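Long-range contact in uncharacterized protein YycE (Bacillus subtilis, PDB 1TWU), which is of unknown function but belongs to the vicinal oxygen chelate superfamily and is a putative relative of glyoxalase and fosfomycin resistance proteins: residues I94-S108 with V118-F130. Residues are numbered along the deposited sequence; the frame is centred on the assembly and turned at random.
Sequences ITSKLKHMGYQEVES and VTIEDPDGWRIVF
Ile120 sits beneath the end of helix 88-100 and the chain that leaves it. Its CD1 packs 3.6 Å from Glu105 CB, and its CG2 lies 3.7 Å from Tyr103 CB. CG1 is anti to the carbonyl carbon (chi1 -54°), which leaves CG2 anti to the backbone N; CG1 carries CD1 to Glu105 and Lys99. About a turn earlier in the helix, Thr95 and Val118 meet methyl to methyl, tip to tip. Thr95 CG2 also lies 3.6 Å from Phe130 CD2, and Ile94 and Leu98 touch the same ring.

Two backbone bonds join residues 104-106 to strand 117-121. Glu121 N donates to Gln104 O at 3.1 Å, and Val106 N to Thr119 O at 2.8 Å. Water 1 links Gln104 N to Glu121 O. Glu105 and Ile120 form an antiparallel non-hydrogen-bonded pair on the helix side of the sheet. On that side Lys99 NZ bridges to Glu105 OE1 at 2.9 Å, tying the helix to the edge strand.

On the other face, Val106 CG2 meets Thr119 CG2 and lies over one face of the Arg127 guanidinium, 3.6 Å from NE. Arg127 NE also bonds Glu121 OE2 on its anti side, consistent with the guanidinium being held beside the valine.

Gly102, with positive phi, forms a Schellman motif after the last helical turn, and the chain then turns toward the sheet. Tyr103 OH is held by Arg27, and its ring meets Phe28 edge-to-face. Phe130 also packs on Phe8 of the second subunit.

The helix therefore packs through apolar groups on the sheet of the C-terminal beta-alpha-beta-beta-beta module, consistent with the VOC fold. Backbone bonds hold the short edge strand to the sheet, the Lys99-Glu105 pair ties it to the helix, and the Glu121-Arg127 pair lies beside Val106.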
ATOM      1  N   ILE A  94      -5.300   3.714  20.264  1.00 29.55           N
ATOM      2  CA  ILE A  94      -5.447   2.689  19.243  1.00 29.69           C
ATOM      3  C   ILE A  94      -4.428   1.560  19.402  1.00 30.45           C
ATOM      4  O   ILE A  94      -4.790   0.379  19.363  1.00 30.23           O
ATOM      5  CB  ILE A  94      -5.372   3.290  17.803  1.00 28.99           C
ATOM      6  CG1 ILE A  94      -5.667   2.193  16.775  1.00 30.59           C
ATOM      7  CG2 ILE A  94      -4.001   3.896  17.535  1.00 26.36           C
ATOM      8  CD1 ILE A  94      -6.983   1.462  17.015  1.00 32.40           C
ATOM      9  N   THR A  95      -3.162   1.913  19.601  1.00 30.15           N
ATOM     10  CA  THR A  95      -2.126   0.898  19.759  1.00 31.37           C
ATOM     11  C   THR A  95      -2.378   0.041  21.002  1.00 32.01           C
ATOM     12  O   THR A  95      -2.050  -1.145  21.026  1.00 32.79           O
ATOM     13  CB  THR A  95      -0.721   1.536  19.861  1.00 30.59           C
ATOM     14  OG1 THR A  95      -0.698   2.466  20.948  1.00 30.20           O
ATOM     15  CG2 THR A  95      -0.361   2.255  18.565  1.00 29.78           C
ATOM     16  N   SER A  96      -2.970   0.648  22.028  1.00 32.32           N
ATOM     17  CA  SER A  96      -3.270  -0.052  23.270  1.00 31.42           C
ATOM     18  C   SER A  96      -4.402  -1.048  23.072  1.00 30.53           C
ATOM     19  O   SER A  96      -4.385  -2.146  23.626  1.00 29.83           O
ATOM     20  CB  SER A  96      -3.658   0.946  24.353  1.00 31.93           C
ATOM     21  OG  SER A  96      -3.992   0.269  25.546  1.00 36.85           O
ATOM     22  N   LYS A  97      -5.391  -0.651  22.284  1.00 30.29           N
ATOM     23  CA  LYS A  97      -6.532  -1.507  21.992  1.00 28.90           C
ATOM     24  C   LYS A  97      -6.080  -2.745  21.208  1.00 28.34           C
ATOM     25  O   LYS A  97      -6.533  -3.858  21.469  1.00 28.17           O
ATOM     26  CB  LYS A  97      -7.567  -0.721  21.177  1.00 27.82           C
ATOM     27  CG  LYS A  97      -8.763  -1.549  20.725  1.00 28.81           C
ATOM     28  CD  LYS A  97      -9.703  -0.738  19.849  1.00 28.30           C
ATOM     29  CE  LYS A  97     -10.848  -1.594  19.337  1.00 29.40           C
ATOM     30  NZ  LYS A  97     -11.783  -0.833  18.459  1.00 31.53           N
ATOM     31  N   LEU A  98      -5.180  -2.541  20.249  1.00 27.92           N
ATOM     32  CA  LEU A  98      -4.672  -3.634  19.424  1.00 27.01           C
ATOM     33  C   LEU A  98      -3.849  -4.638  20.230  1.00 26.97           C
ATOM     34  O   LEU A  98      -3.953  -5.845  20.019  1.00 27.44           O
ATOM     35  CB  LEU A  98      -3.836  -3.074  18.262  1.00 24.91           C
ATOM     36  CG  LEU A  98      -4.602  -2.229  17.230  1.00 23.34           C
ATOM     37  CD1 LEU A  98      -3.625  -1.681  16.209  1.00 20.13           C
ATOM     38  CD2 LEU A  98      -5.686  -3.058  16.553  1.00 20.87           C
ATOM     39  N   LYS A  99      -3.028  -4.142  21.152  1.00 26.58           N
ATOM     40  CA  LYS A  99      -2.210  -5.023  21.981  1.00 26.35           C
ATOM     41  C   LYS A  99      -3.098  -5.810  22.949  1.00 27.64           C
ATOM     42  O   LYS A  99      -2.837  -6.981  23.233  1.00 28.37           O
ATOM     43  CB  LYS A  99      -1.165  -4.210  22.761  1.00 25.25           C
ATOM     44  CG  LYS A  99      -0.204  -3.431  21.870  1.00 24.54           C
ATOM     45  CD  LYS A  99       0.859  -2.713  22.668  1.00 23.19           C
ATOM     46  CE  LYS A  99       1.833  -3.689  23.286  1.00 25.25           C
ATOM     47  NZ  LYS A  99       2.980  -2.994  23.944  1.00 24.34           N
ATOM     48  N   HIS A 100      -4.153  -5.170  23.446  1.00 29.51           N
ATOM     49  CA  HIS A 100      -5.068  -5.833  24.363  1.00 31.60           C
ATOM     50  C   HIS A 100      -5.932  -6.848  23.625  1.00 31.00           C
ATOM     51  O   HIS A 100      -6.496  -7.762  24.239  1.00 30.34           O
ATOM     52  CB  HIS A 100      -5.929  -4.801  25.089  1.00 37.65           C
ATOM     53  CG  HIS A 100      -5.156  -3.968  26.066  1.00 46.01           C
ATOM     54  ND1 HIS A 100      -5.757  -3.111  26.963  1.00 49.41           N
ATOM     55  CD2 HIS A 100      -3.821  -3.867  26.289  1.00 48.94           C
ATOM     56  CE1 HIS A 100      -4.830  -2.520  27.696  1.00 51.03           C
ATOM     57  NE2 HIS A 100      -3.645  -2.961  27.307  1.00 50.49           N
ATOM     58  N   MET A 101      -6.027  -6.688  22.305  1.00 29.49           N
ATOM     59  CA  MET A 101      -6.781  -7.623  21.478  1.00 27.24           C
ATOM     60  C   MET A 101      -5.875  -8.816  21.160  1.00 27.32           C
ATOM     61  O   MET A 101      -6.338  -9.835  20.655  1.00 27.32           O
ATOM     62  CB  MET A 101      -7.261  -6.953  20.182  1.00 25.79           C
ATOM     63  CG  MET A 101      -8.489  -6.062  20.366  1.00 22.22           C
ATOM     64  SD  MET A 101      -8.982  -5.244  18.860  1.00 16.32           S
ATOM     65  CE  MET A 101      -9.850  -6.527  18.100  1.00 18.70           C
ATOM     66  N   GLY A 102      -4.584  -8.682  21.461  1.00 27.16           N
ATOM     67  CA  GLY A 102      -3.653  -9.775  21.225  1.00 27.47           C
ATOM     68  C   GLY A 102      -2.551  -9.562  20.198  1.00 28.60           C
ATOM     69  O   GLY A 102      -1.706 -10.439  20.015  1.00 29.21           O
ATOM     70  N   TYR A 103      -2.540  -8.409  19.536  1.00 27.32           N
ATOM     71  CA  TYR A 103      -1.530  -8.132  18.523  1.00 26.56           C
ATOM     72  C   TYR A 103      -0.216  -7.636  19.120  1.00 27.05           C
ATOM     73  O   TYR A 103      -0.208  -6.835  20.045  1.00 26.85           O
ATOM     74  CB  TYR A 103      -2.101  -7.145  17.502  1.00 25.84           C
ATOM     75  CG  TYR A 103      -3.371  -7.685  16.873  1.00 25.06           C
ATOM     76  CD1 TYR A 103      -3.327  -8.794  16.023  1.00 24.33           C
ATOM     77  CD2 TYR A 103      -4.622  -7.151  17.200  1.00 23.10           C
ATOM     78  CE1 TYR A 103      -4.490  -9.366  15.518  1.00 24.87           C
ATOM     79  CE2 TYR A 103      -5.799  -7.715  16.702  1.00 24.56           C
ATOM     80  CZ  TYR A 103      -5.723  -8.828  15.863  1.00 25.94           C
ATOM     81  OH  TYR A 103      -6.871  -9.429  15.394  1.00 24.33           O
ATOM     82  N   GLN A 104       0.888  -8.134  18.567  1.00 28.49           N
ATOM     83  CA  GLN A 104       2.241  -7.829  19.023  1.00 30.21           C
ATOM     84  C   GLN A 104       2.816  -6.504  18.584  1.00 31.41           C
ATOM     85  O   GLN A 104       2.704  -6.128  17.418  1.00 30.92           O
ATOM     86  CB  GLN A 104       3.216  -8.898  18.529  1.00 30.01           C
ATOM     87  CG  GLN A 104       2.827 -10.293  18.874  1.00 35.60           C
ATOM     88  CD  GLN A 104       2.891 -10.548  20.359  1.00 39.83           C
ATOM     89  OE1 GLN A 104       1.997 -11.173  20.933  1.00 43.77           O
ATOM     90  NE2 GLN A 104       3.959 -10.074  20.997  1.00 40.22           N
ATOM     91  N   GLU A 105       3.447  -5.802  19.521  1.00 31.82           N
ATOM     92  CA  GLU A 105       4.121  -4.566  19.176  1.00 32.97           C
ATOM     93  C   GLU A 105       5.536  -5.069  18.904  1.00 34.59           C
ATOM     94  O   GLU A 105       6.069  -5.882  19.667  1.00 34.03           O
ATOM     95  CB  GLU A 105       4.159  -3.574  20.341  1.00 34.18           C
ATOM     96  CG  GLU A 105       4.746  -2.223  19.914  1.00 35.65           C
ATOM     97  CD  GLU A 105       5.050  -1.284  21.069  1.00 34.92           C
ATOM     98  OE1 GLU A 105       4.220  -1.175  21.996  1.00 34.58           O
ATOM     99  OE2 GLU A 105       6.120  -0.639  21.035  1.00 34.90           O
ATOM    100  N   VAL A 106       6.143  -4.616  17.816  1.00 34.61           N
ATOM    101  CA  VAL A 106       7.485  -5.064  17.497  1.00 35.58           C
ATOM    102  C   VAL A 106       8.459  -3.905  17.391  1.00 38.22           C
ATOM    103  O   VAL A 106       8.060  -2.741  17.295  1.00 36.89           O
ATOM    104  CB  VAL A 106       7.510  -5.885  16.178  1.00 34.96           C
ATOM    105  CG1 VAL A 106       6.679  -7.152  16.344  1.00 33.30           C
ATOM    106  CG2 VAL A 106       6.974  -5.051  15.026  1.00 31.97           C
ATOM    107  N   GLU A 107       9.743  -4.243  17.427  1.00 41.69           N
ATOM    108  CA  GLU A 107      10.808  -3.263  17.336  1.00 46.13           C
ATOM    109  C   GLU A 107      11.071  -2.997  15.860  1.00 47.34           C
ATOM    110  O   GLU A 107      11.484  -3.892  15.123  1.00 47.10           O
ATOM    111  CB  GLU A 107      12.068  -3.813  17.996  1.00 49.45           C
ATOM    112  CG  GLU A 107      12.912  -2.748  18.649  1.00 55.65           C
ATOM    113  CD  GLU A 107      12.162  -2.054  19.765  1.00 59.86           C
ATOM    114  OE1 GLU A 107      12.052  -2.636  20.874  1.00 62.06           O
ATOM    115  OE2 GLU A 107      11.666  -0.930  19.522  1.00 62.66           O
ATOM    116  N   SER A 108      10.821  -1.769  15.426  1.00 49.72           N
ATOM    117  CA  SER A 108      11.028  -1.409  14.032  1.00 52.42           C
ATOM    118  C   SER A 108      12.464  -1.673  13.611  1.00 53.77           C
ATOM    119  O   SER A 108      13.386  -1.610  14.432  1.00 52.91           O
ATOM    120  CB  SER A 108      10.689   0.066  13.814  1.00 52.92           C
ATOM    121  OG  SER A 108      11.399   0.888  14.723  1.00 56.21           O
ATOM    122  N   VAL A 118       5.012   3.646  17.017  1.00 32.93           N
ATOM    123  CA  VAL A 118       4.698   2.315  17.532  1.00 30.01           C
ATOM    124  C   VAL A 118       4.353   1.398  16.364  1.00 28.95           C
ATOM    125  O   VAL A 118       3.496   1.727  15.545  1.00 29.39           O
ATOM    126  CB  VAL A 118       3.489   2.343  18.494  1.00 29.32           C
ATOM    127  CG1 VAL A 118       3.126   0.924  18.921  1.00 27.93           C
ATOM    128  CG2 VAL A 118       3.811   3.196  19.712  1.00 28.64           C
ATOM    129  N   THR A 119       5.018   0.249  16.292  1.00 26.98           N
ATOM    130  CA  THR A 119       4.779  -0.712  15.220  1.00 25.29           C
ATOM    131  C   THR A 119       4.070  -1.959  15.738  1.00 25.61           C
ATOM    132  O   THR A 119       4.542  -2.620  16.662  1.00 24.33           O
ATOM    133  CB  THR A 119       6.099  -1.144  14.548  1.00 24.21           C
ATOM    134  OG1 THR A 119       6.782   0.012  14.052  1.00 22.94           O
ATOM    135  CG2 THR A 119       5.819  -2.098  13.389  1.00 23.18           C
ATOM    136  N   ILE A 120       2.922  -2.265  15.139  1.00 26.44           N
ATOM    137  CA  ILE A 120       2.126  -3.432  15.512  1.00 26.14           C
ATOM    138  C   ILE A 120       2.025  -4.305  14.271  1.00 26.75           C
ATOM    139  O   ILE A 120       1.770  -3.793  13.182  1.00 26.52           O
ATOM    140  CB  ILE A 120       0.681  -3.033  15.923  1.00 25.93           C
ATOM    141  CG1 ILE A 120       0.703  -1.959  17.026  1.00 28.10           C
ATOM    142  CG2 ILE A 120      -0.086  -4.266  16.356  1.00 25.59           C
ATOM    143  CD1 ILE A 120       1.430  -2.347  18.301  1.00 26.81           C
ATOM    144  N   GLU A 121       2.234  -5.609  14.412  1.00 27.58           N
ATOM    145  CA  GLU A 121       2.117  -6.489  13.247  1.00 28.93           C
ATOM    146  C   GLU A 121       0.674  -6.928  13.061  1.00 27.76           C
ATOM    147  O   GLU A 121      -0.019  -7.225  14.036  1.00 26.50           O
ATOM    148  CB  GLU A 121       2.972  -7.739  13.402  1.00 30.86           C
ATOM    149  CG  GLU A 121       4.450  -7.500  13.459  1.00 35.73           C
ATOM    150  CD  GLU A 121       5.221  -8.800  13.344  1.00 38.49           C
ATOM    151  OE1 GLU A 121       4.866  -9.766  14.057  1.00 38.22           O
ATOM    152  OE2 GLU A 121       6.179  -8.855  12.542  1.00 41.45           O
ATOM    153  N   ASP A 122       0.215  -6.967  11.814  1.00 27.46           N
ATOM    154  CA  ASP A 122      -1.150  -7.401  11.558  1.00 26.47           C
ATOM    155  C   ASP A 122      -1.089  -8.931  11.540  1.00 25.18           C
ATOM    156  O   ASP A 122      -0.003  -9.501  11.649  1.00 24.01           O
ATOM    157  CB  ASP A 122      -1.682  -6.767  10.251  1.00 25.61           C
ATOM    158  CG  ASP A 122      -1.300  -7.531   8.987  1.00 28.20           C
ATOM    159  OD1 ASP A 122      -0.369  -8.368   8.999  1.00 29.62           O
ATOM    160  OD2 ASP A 122      -1.946  -7.266   7.949  1.00 26.87           O
ATOM    161  N   PRO A 123      -2.239  -9.616  11.430  1.00 24.65           N
ATOM    162  CA  PRO A 123      -2.236 -11.084  11.419  1.00 24.33           C
ATOM    163  C   PRO A 123      -1.218 -11.772  10.494  1.00 24.89           C
ATOM    164  O   PRO A 123      -0.759 -12.881  10.791  1.00 24.47           O
ATOM    165  CB  PRO A 123      -3.678 -11.424  11.049  1.00 23.95           C
ATOM    166  CG  PRO A 123      -4.442 -10.292  11.638  1.00 24.25           C
ATOM    167  CD  PRO A 123      -3.607  -9.100  11.261  1.00 24.05           C
ATOM    168  N   ASP A 124      -0.860 -11.123   9.387  1.00 23.41           N
ATOM    169  CA  ASP A 124       0.082 -11.723   8.451  1.00 23.56           C
ATOM    170  C   ASP A 124       1.469 -11.109   8.429  1.00 23.91           C
ATOM    171  O   ASP A 124       2.216 -11.293   7.467  1.00 23.74           O
ATOM    172  CB  ASP A 124      -0.501 -11.732   7.035  1.00 24.69           C
ATOM    173  CG  ASP A 124      -1.690 -12.672   6.902  1.00 26.76           C
ATOM    174  OD1 ASP A 124      -1.614 -13.803   7.435  1.00 25.81           O
ATOM    175  OD2 ASP A 124      -2.692 -12.286   6.260  1.00 26.65           O
ATOM    176  N   GLY A 125       1.810 -10.374   9.483  1.00 23.94           N
ATOM    177  CA  GLY A 125       3.139  -9.798   9.582  1.00 23.31           C
ATOM    178  C   GLY A 125       3.410  -8.481   8.896  1.00 24.45           C
ATOM    179  O   GLY A 125       4.566  -8.067   8.801  1.00 24.23           O
ATOM    180  N   TRP A 126       2.371  -7.826   8.389  1.00 24.08           N
ATOM    181  CA  TRP A 126       2.570  -6.533   7.754  1.00 23.40           C
ATOM    182  C   TRP A 126       2.810  -5.582   8.925  1.00 23.55           C
ATOM    183  O   TRP A 126       2.130  -5.682   9.944  1.00 23.29           O
ATOM    184  CB  TRP A 126       1.325  -6.121   6.959  1.00 21.75           C
ATOM    185  CG  TRP A 126       1.588  -5.015   5.962  1.00 21.53           C
ATOM    186  CD1 TRP A 126       2.810  -4.609   5.479  1.00 21.13           C
ATOM    187  CD2 TRP A 126       0.609  -4.208   5.292  1.00 20.94           C
ATOM    188  NE1 TRP A 126       2.646  -3.605   4.557  1.00 20.35           N
ATOM    189  CE2 TRP A 126       1.308  -3.339   4.422  1.00 20.71           C
ATOM    190  CE3 TRP A 126      -0.791  -4.138   5.339  1.00 18.85           C
ATOM    191  CZ2 TRP A 126       0.651  -2.412   3.604  1.00 19.83           C
ATOM    192  CZ3 TRP A 126      -1.442  -3.219   4.525  1.00 17.48           C
ATOM    193  CH2 TRP A 126      -0.720  -2.369   3.671  1.00 17.72           C
ATOM    194  N   ARG A 127       3.791  -4.692   8.791  1.00 23.58           N
ATOM    195  CA  ARG A 127       4.126  -3.745   9.854  1.00 24.72           C
ATOM    196  C   ARG A 127       3.239  -2.494   9.815  1.00 24.99           C
ATOM    197  O   ARG A 127       3.354  -1.658   8.918  1.00 23.51           O
ATOM    198  CB  ARG A 127       5.604  -3.328   9.750  1.00 26.62           C
ATOM    199  CG  ARG A 127       6.631  -4.451   9.955  1.00 29.25           C
ATOM    200  CD  ARG A 127       6.633  -4.955  11.382  1.00 30.92           C
ATOM    201  NE  ARG A 127       7.514  -6.106  11.591  1.00 34.17           N
ATOM    202  CZ  ARG A 127       8.787  -6.037  11.978  1.00 35.14           C
ATOM    203  NH1 ARG A 127       9.369  -4.868  12.203  1.00 35.61           N
ATOM    204  NH2 ARG A 127       9.473  -7.152  12.174  1.00 36.05           N
ATOM    205  N   ILE A 128       2.349  -2.379  10.793  1.00 23.39           N
ATOM    206  CA  ILE A 128       1.459  -1.228  10.873  1.00 23.44           C
ATOM    207  C   ILE A 128       2.090  -0.228  11.855  1.00 23.97           C
ATOM    208  O   ILE A 128       2.191  -0.479  13.062  1.00 22.45           O
ATOM    209  CB  ILE A 128       0.040  -1.644  11.358  1.00 22.06           C
ATOM    210  CG1 ILE A 128      -0.428  -2.895  10.604  1.00 21.30           C
ATOM    211  CG2 ILE A 128      -0.953  -0.507  11.120  1.00 22.31           C
ATOM    212  CD1 ILE A 128      -0.396  -2.758   9.098  1.00 20.56           C
ATOM    213  N   VAL A 129       2.523   0.909  11.326  1.00 24.38           N
ATOM    214  CA  VAL A 129       3.167   1.920  12.146  1.00 24.15           C
ATOM    215  C   VAL A 129       2.282   3.124  12.438  1.00 25.32           C
ATOM    216  O   VAL A 129       1.552   3.615  11.577  1.00 24.46           O
ATOM    217  CB  VAL A 129       4.480   2.409  11.475  1.00 23.04           C
ATOM    218  CG1 VAL A 129       5.270   3.311  12.429  1.00 21.38           C
ATOM    219  CG2 VAL A 129       5.311   1.212  11.055  1.00 23.65           C
ATOM    220  N   PHE A 130       2.347   3.581  13.679  1.00 26.52           N
ATOM    221  CA  PHE A 130       1.605   4.752  14.118  1.00 28.21           C
ATOM    222  C   PHE A 130       2.678   5.752  14.558  1.00 28.99           C
ATOM    223  O   PHE A 130       3.309   5.589  15.606  1.00 28.44           O
ATOM    224  CB  PHE A 130       0.676   4.360  15.269  1.00 28.51           C
ATOM    225  CG  PHE A 130      -0.337   3.323  14.882  1.00 29.15           C
ATOM    226  CD1 PHE A 130      -1.574   3.697  14.360  1.00 30.51           C
ATOM    227  CD2 PHE A 130      -0.034   1.968  14.978  1.00 28.23           C
ATOM    228  CE1 PHE A 130      -2.498   2.736  13.935  1.00 30.40           C
ATOM    229  CE2 PHE A 130      -0.944   1.001  14.558  1.00 28.93           C
ATOM    230  CZ  PHE A 130      -2.180   1.385  14.033  1.00 29.57           C
TER
HETATM  231  O   HOH W   1       0.431  -9.128  15.808  1.00 18.14           O
HETATM  232  O   HOH W   2       7.163  -0.512  18.310  1.00 18.25           O